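Local coordinates for probable transcriptional regulatory protein, Rv1404 (Mycobacterium tuberculosis, PDB 2NYX) that probably binds DNA as a two-subunit transcriptional regulator of the MarR family, with a winged helix-turn-helix domain in each subunit, at residues B[49-54]-B[81-86]; B[57-62]-B[90-95]. One frame throughout, in Å; residues are numbered along the deposited sequence.

Contact 1 of 2, residues B[49-54]-B[81-86]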
# COMPACT_ATOMS: atom_id res chain seq x y z
N ARG B 49 0.03 -3.12 -8.00
CA ARG B 49 -1.21 -3.87 -7.83
C ARG B 49 -1.70 -4.47 -9.17
O ARG B 49 -2.09 -5.64 -9.22
CB ARG B 49 -2.29 -2.98 -7.17
CG ARG B 49 -3.62 -3.67 -6.92
CD ARG B 49 -3.45 -4.91 -6.05
NE ARG B 49 -4.62 -5.77 -6.05
CZ ARG B 49 -4.71 -6.91 -5.36
NH1 ARG B 49 -3.69 -7.32 -4.61
NH2 ARG B 49 -5.80 -7.65 -5.42
N THR B 50 -1.65 -3.68 -10.23
CA THR B 50 -1.93 -4.15 -11.60
C THR B 50 -1.17 -5.44 -11.90
O THR B 50 -1.74 -6.38 -12.45
CB THR B 50 -1.54 -3.08 -12.65
OG1 THR B 50 -2.29 -1.89 -12.40
CG2 THR B 50 -1.82 -3.54 -14.06
N LEU B 51 0.10 -5.47 -11.54
CA LEU B 51 0.93 -6.65 -11.82
C LEU B 51 0.46 -7.87 -11.02
O LEU B 51 0.41 -8.96 -11.56
CB LEU B 51 2.41 -6.37 -11.56
CG LEU B 51 3.10 -5.23 -12.32
CD1 LEU B 51 4.55 -5.20 -11.95
CD2 LEU B 51 2.94 -5.39 -13.80
N VAL B 52 0.09 -7.66 -9.76
CA VAL B 52 -0.36 -8.75 -8.91
C VAL B 52 -1.69 -9.30 -9.39
O VAL B 52 -1.89 -10.51 -9.43
CB VAL B 52 -0.46 -8.32 -7.42
CG1 VAL B 52 -1.07 -9.44 -6.58
CG2 VAL B 52 0.91 -7.93 -6.90
N ILE B 53 -2.59 -8.40 -9.78
CA ILE B 53 -3.87 -8.82 -10.35
C ILE B 53 -3.61 -9.68 -11.59
O ILE B 53 -4.27 -10.72 -11.78
CB ILE B 53 -4.79 -7.62 -10.66
CG1 ILE B 53 -5.00 -6.80 -9.38
CG2 ILE B 53 -6.13 -8.09 -11.17
CD1 ILE B 53 -6.01 -5.67 -9.52
N LEU B 54 -2.63 -9.30 -12.40
CA LEU B 54 -2.32 -10.06 -13.61
C LEU B 54 -1.73 -11.45 -13.35
O LEU B 54 -2.03 -12.39 -14.09
CB LEU B 54 -1.51 -9.23 -14.62
CG LEU B 54 -2.32 -8.14 -15.34
CD1 LEU B 54 -1.44 -7.30 -16.25
CD2 LEU B 54 -3.49 -8.72 -16.12
N ASP B 81 -0.42 1.29 -20.42
CA ASP B 81 0.48 1.82 -21.45
C ASP B 81 1.91 1.99 -20.93
O ASP B 81 2.87 1.61 -21.60
CB ASP B 81 -0.02 3.16 -21.98
CG ASP B 81 -1.27 3.03 -22.84
OD1 ASP B 81 -1.48 1.96 -23.45
OD2 ASP B 81 -2.03 4.02 -22.91
N ARG B 82 2.04 2.57 -19.74
CA ARG B 82 3.33 2.81 -19.10
C ARG B 82 4.04 1.50 -18.79
O ARG B 82 5.23 1.35 -19.05
CB ARG B 82 3.16 3.63 -17.82
CG ARG B 82 2.84 5.08 -18.07
CD ARG B 82 2.92 5.92 -16.80
NE ARG B 82 2.20 7.18 -16.96
CZ ARG B 82 0.95 7.41 -16.53
NH1 ARG B 82 0.28 6.46 -15.88
NH2 ARG B 82 0.38 8.59 -16.75
N LEU B 83 3.29 0.56 -18.24
CA LEU B 83 3.86 -0.74 -17.87
C LEU B 83 4.22 -1.56 -19.11
O LEU B 83 5.14 -2.38 -19.08
CB LEU B 83 2.91 -1.50 -16.94
CG LEU B 83 2.76 -0.91 -15.55
CD1 LEU B 83 1.83 -1.74 -14.69
CD2 LEU B 83 4.11 -0.76 -14.87
N VAL B 84 3.49 -1.31 -20.20
CA VAL B 84 3.86 -1.87 -21.50
C VAL B 84 5.18 -1.26 -21.97
O VAL B 84 6.08 -1.98 -22.40
CB VAL B 84 2.75 -1.68 -22.54
CG1 VAL B 84 3.26 -1.96 -23.93
CG2 VAL B 84 1.58 -2.59 -22.20
N GLY B 85 5.30 0.06 -21.84
CA GLY B 85 6.52 0.78 -22.16
C GLY B 85 7.71 0.30 -21.36
O GLY B 85 8.83 0.34 -21.84
N ALA B 86 7.48 -0.15 -20.13
CA ALA B 86 8.55 -0.63 -19.26
C ALA B 86 8.76 -2.15 -19.32
O ALA B 86 9.42 -2.72 -18.46
CB ALA B 86 8.30 -0.17 -17.83

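Contact 2 of 2, residues B[57-62]-B[90-95]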
# COMPACT_ATOMS: atom_id res chain seq x y z
N HIS B 57 -5.00 -13.29 -12.03
CA HIS B 57 -6.16 -13.47 -12.90
C HIS B 57 -5.85 -13.96 -14.31
O HIS B 57 -6.74 -14.42 -15.03
CB HIS B 57 -7.06 -12.24 -12.92
CG HIS B 57 -7.69 -11.97 -11.59
ND1 HIS B 57 -8.96 -12.40 -11.27
CD2 HIS B 57 -7.21 -11.35 -10.48
CE1 HIS B 57 -9.24 -12.05 -10.03
NE2 HIS B 57 -8.20 -11.41 -9.53
N GLY B 58 -4.57 -13.90 -14.69
CA GLY B 58 -4.15 -14.29 -16.01
C GLY B 58 -4.36 -13.11 -16.92
O GLY B 58 -4.44 -11.98 -16.43
N PRO B 59 -4.40 -13.34 -18.24
CA PRO B 59 -4.73 -12.27 -19.17
C PRO B 59 -6.20 -11.88 -19.04
O PRO B 59 -7.07 -12.75 -19.03
CB PRO B 59 -4.43 -12.88 -20.54
CG PRO B 59 -3.55 -14.05 -20.25
CD PRO B 59 -4.09 -14.58 -18.97
N ILE B 60 -6.43 -10.58 -18.91
CA ILE B 60 -7.76 -9.97 -18.83
C ILE B 60 -7.77 -8.64 -19.57
O ILE B 60 -6.71 -8.04 -19.78
CB ILE B 60 -8.21 -9.70 -17.39
CG1 ILE B 60 -7.14 -8.88 -16.63
CG2 ILE B 60 -8.59 -10.98 -16.69
CD1 ILE B 60 -7.57 -8.40 -15.25
N ASN B 61 -8.96 -8.19 -19.95
CA ASN B 61 -9.10 -6.95 -20.68
C ASN B 61 -9.09 -5.74 -19.74
O ASN B 61 -9.12 -5.91 -18.53
CB ASN B 61 -10.35 -6.98 -21.59
CG ASN B 61 -11.65 -6.88 -20.82
OD1 ASN B 61 -11.69 -6.89 -19.59
ND2 ASN B 61 -12.74 -6.76 -21.57
N LEU B 62 -9.03 -4.54 -20.31
CA LEU B 62 -8.98 -3.32 -19.52
C LEU B 62 -10.17 -3.09 -18.59
O LEU B 62 -9.99 -2.65 -17.46
CB LEU B 62 -8.75 -2.10 -20.42
CG LEU B 62 -7.33 -1.53 -20.52
CD1 LEU B 62 -6.23 -2.62 -20.52
CD2 LEU B 62 -7.21 -0.61 -21.76
N ASP B 90 2.58 -7.28 -21.67
CA ASP B 90 2.29 -7.46 -23.09
C ASP B 90 0.80 -7.30 -23.36
O ASP B 90 -0.03 -7.67 -22.53
CB ASP B 90 2.71 -8.87 -23.52
CG ASP B 90 4.15 -8.94 -24.01
OD1 ASP B 90 4.68 -7.93 -24.53
OD2 ASP B 90 4.74 -10.05 -23.90
N ARG B 91 0.46 -6.74 -24.52
CA ARG B 91 -0.93 -6.75 -24.98
C ARG B 91 -1.17 -7.96 -25.90
O ARG B 91 -0.41 -8.18 -26.84
CB ARG B 91 -1.27 -5.44 -25.70
CG ARG B 91 -0.84 -4.16 -24.98
CD ARG B 91 -1.61 -3.92 -23.67
NE ARG B 91 -2.80 -3.09 -23.89
CZ ARG B 91 -4.05 -3.51 -23.73
NH1 ARG B 91 -4.29 -4.76 -23.34
NH2 ARG B 91 -5.07 -2.69 -23.97
N LEU B 92 -2.20 -8.74 -25.61
CA LEU B 92 -2.46 -9.97 -26.37
C LEU B 92 -3.82 -9.94 -27.07
O LEU B 92 -4.75 -9.30 -26.57
CB LEU B 92 -2.41 -11.19 -25.45
CG LEU B 92 -1.33 -11.39 -24.40
CD1 LEU B 92 -1.72 -12.57 -23.53
CD2 LEU B 92 0.05 -11.60 -25.00
N PRO B 93 -3.96 -10.65 -28.21
CA PRO B 93 -5.24 -10.71 -28.92
C PRO B 93 -6.30 -11.41 -28.08
O PRO B 93 -5.98 -12.34 -27.34
CB PRO B 93 -4.92 -11.54 -30.16
CG PRO B 93 -3.45 -11.45 -30.33
CD PRO B 93 -2.94 -11.44 -28.92
N HIS B 94 -7.54 -10.96 -28.17
CA HIS B 94 -8.63 -11.60 -27.45
C HIS B 94 -8.92 -12.96 -28.09
O HIS B 94 -9.03 -13.05 -29.32
CB HIS B 94 -9.88 -10.70 -27.43
CG HIS B 94 -11.03 -11.28 -26.67
ND1 HIS B 94 -12.01 -12.04 -27.27
CD2 HIS B 94 -11.35 -11.21 -25.36
CE1 HIS B 94 -12.89 -12.42 -26.35
NE2 HIS B 94 -12.51 -11.93 -25.19
N PRO B 95 -9.05 -14.03 -27.27
CA PRO B 95 -9.23 -15.41 -27.75
C PRO B 95 -10.41 -15.61 -28.70
O PRO B 95 -10.25 -16.27 -29.73
CB PRO B 95 -9.45 -16.20 -26.45
CG PRO B 95 -9.81 -15.18 -25.43
CD PRO B 95 -9.03 -13.98 -25.80

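Contact 1 of 2, residues B[49-54]-B[81-86]
L83, near the C-terminal end of helix 73-85, reaches across to T50 and L51 on helix 45-57, and one of its methyl groups does nearly all the touching. From its CB onward, the chain first passes through atoms that stay well back: CB of L83 is 5.0 Å from CD2 of L51, and CG is hardly nearer. At CG the side chain forks. CD1 continues the extended line, anti to CA (chi2 -179°), and so carries the leucine toward the facing helix. There L83 CD1 lies 3.9 Å from L51 CD2 and 4.1 Å from T50 CG2, two methyls that approach it from clearly different directions. The other branch is turned aside, with L83 CD2 staying 4.9 Å from L51 CD2. The CA atoms of L51 and L83 are 9.0 Å apart; each leucine reaches part of the way and they meet by their methyls, so two leucines suit this separation.

At T50, a chi1 of -60° places both branches at once: OG1 stands beside the backbone N and hydrogen-bonds to P46 O one turn earlier, while CG2, anti to that N, faces L83. A threonine can thus sit buried in a helix, its polar atom satisfied locally; its side chain also packs on L65 and L69 of helix 62-69. L51 has further apolar partners: V112 and V113 of helix 107-128 and L105 of strand 102-105.

This is hydrophobic core of the winged helix domain, joining its first helix to the probable recognition helix. No hydrogen bond crosses, so what holds these two segments against each other is apolar packing, non-directional and shared with the surrounding core.

Contact 2 of 2, residues B[57-62]-B[90-95]
Two separate side-chain pairs bring 57-62 and 90-95 together: P59 with L92, and L62 with R91. In the first, CD1 of L92 comes up against the rim of the proline ring, 4.0 Å from both CB and CG of P59, an obliquely crossed meeting of apolar groups. In the second, CD1 of L62 lies over one face of the R91 guanidinium, toward NH2, at 3.6 Å from NH2 of R91 and 4.0 Å from its CZ. CD2 of L62 reaches the same R91 NH2, at 3.7 Å, from nearer the rim of the group, and the two side chains cross at about a right angle.

R91 gets there by folding back. Bends at chi2 (-67°) and chi3 (-92°) turn its chain along V80 and V84 of helix 73-85, and its NH1 makes weak hydrogen bonds to the carbonyls of L101 and L102. Arginine suits the place because its methylene chain can pack on apolar neighbours while its charged end still finds carbonyl oxygens.

Farther out, the antiparallel sheet sets the spacing. Strand 102-105 runs between the two segments, bonded through A103 to I60 and through L102 and A104 to L92 and D90. P59 and L92 both touch A104, whose small side chain lets them come together. L62 opens helix 62-69, whose start is capped by N61; the OD1 of N61 also bonds to T64 OG1, and its ND2 to E100 OE2.

The arrangement belongs to the small three-stranded sheet of the winged helix fold, at the surface. An aliphatic group over a guanidinium face shields the flat, weakly hydrated side of the cation without competing for its N-H groups, and probably restricts how the R91 end can turn.

Contacts 1 and 2 lie in one winged helix domain, their centres 12 Å apart, the first buried and the second at the surface. Their segments alternate along the chain: helix 45-57 leads into strand 60-61, and helix 73-85 into strand 89-92. Each of these connections brings the contacts together directly, through L54 CD2 and I60 CG1 at 3.7 Å and through V84 CG2 and R91 CD at 3.8 Å. Contact 1 packs the two helices together; contact 2 joins, by side chains alone, the regions of the two outer strands, with strand 102-105 between. As in MarR relatives, helix 73-85 and the wing probably face DNA, and both contacts lie within the part that carries them.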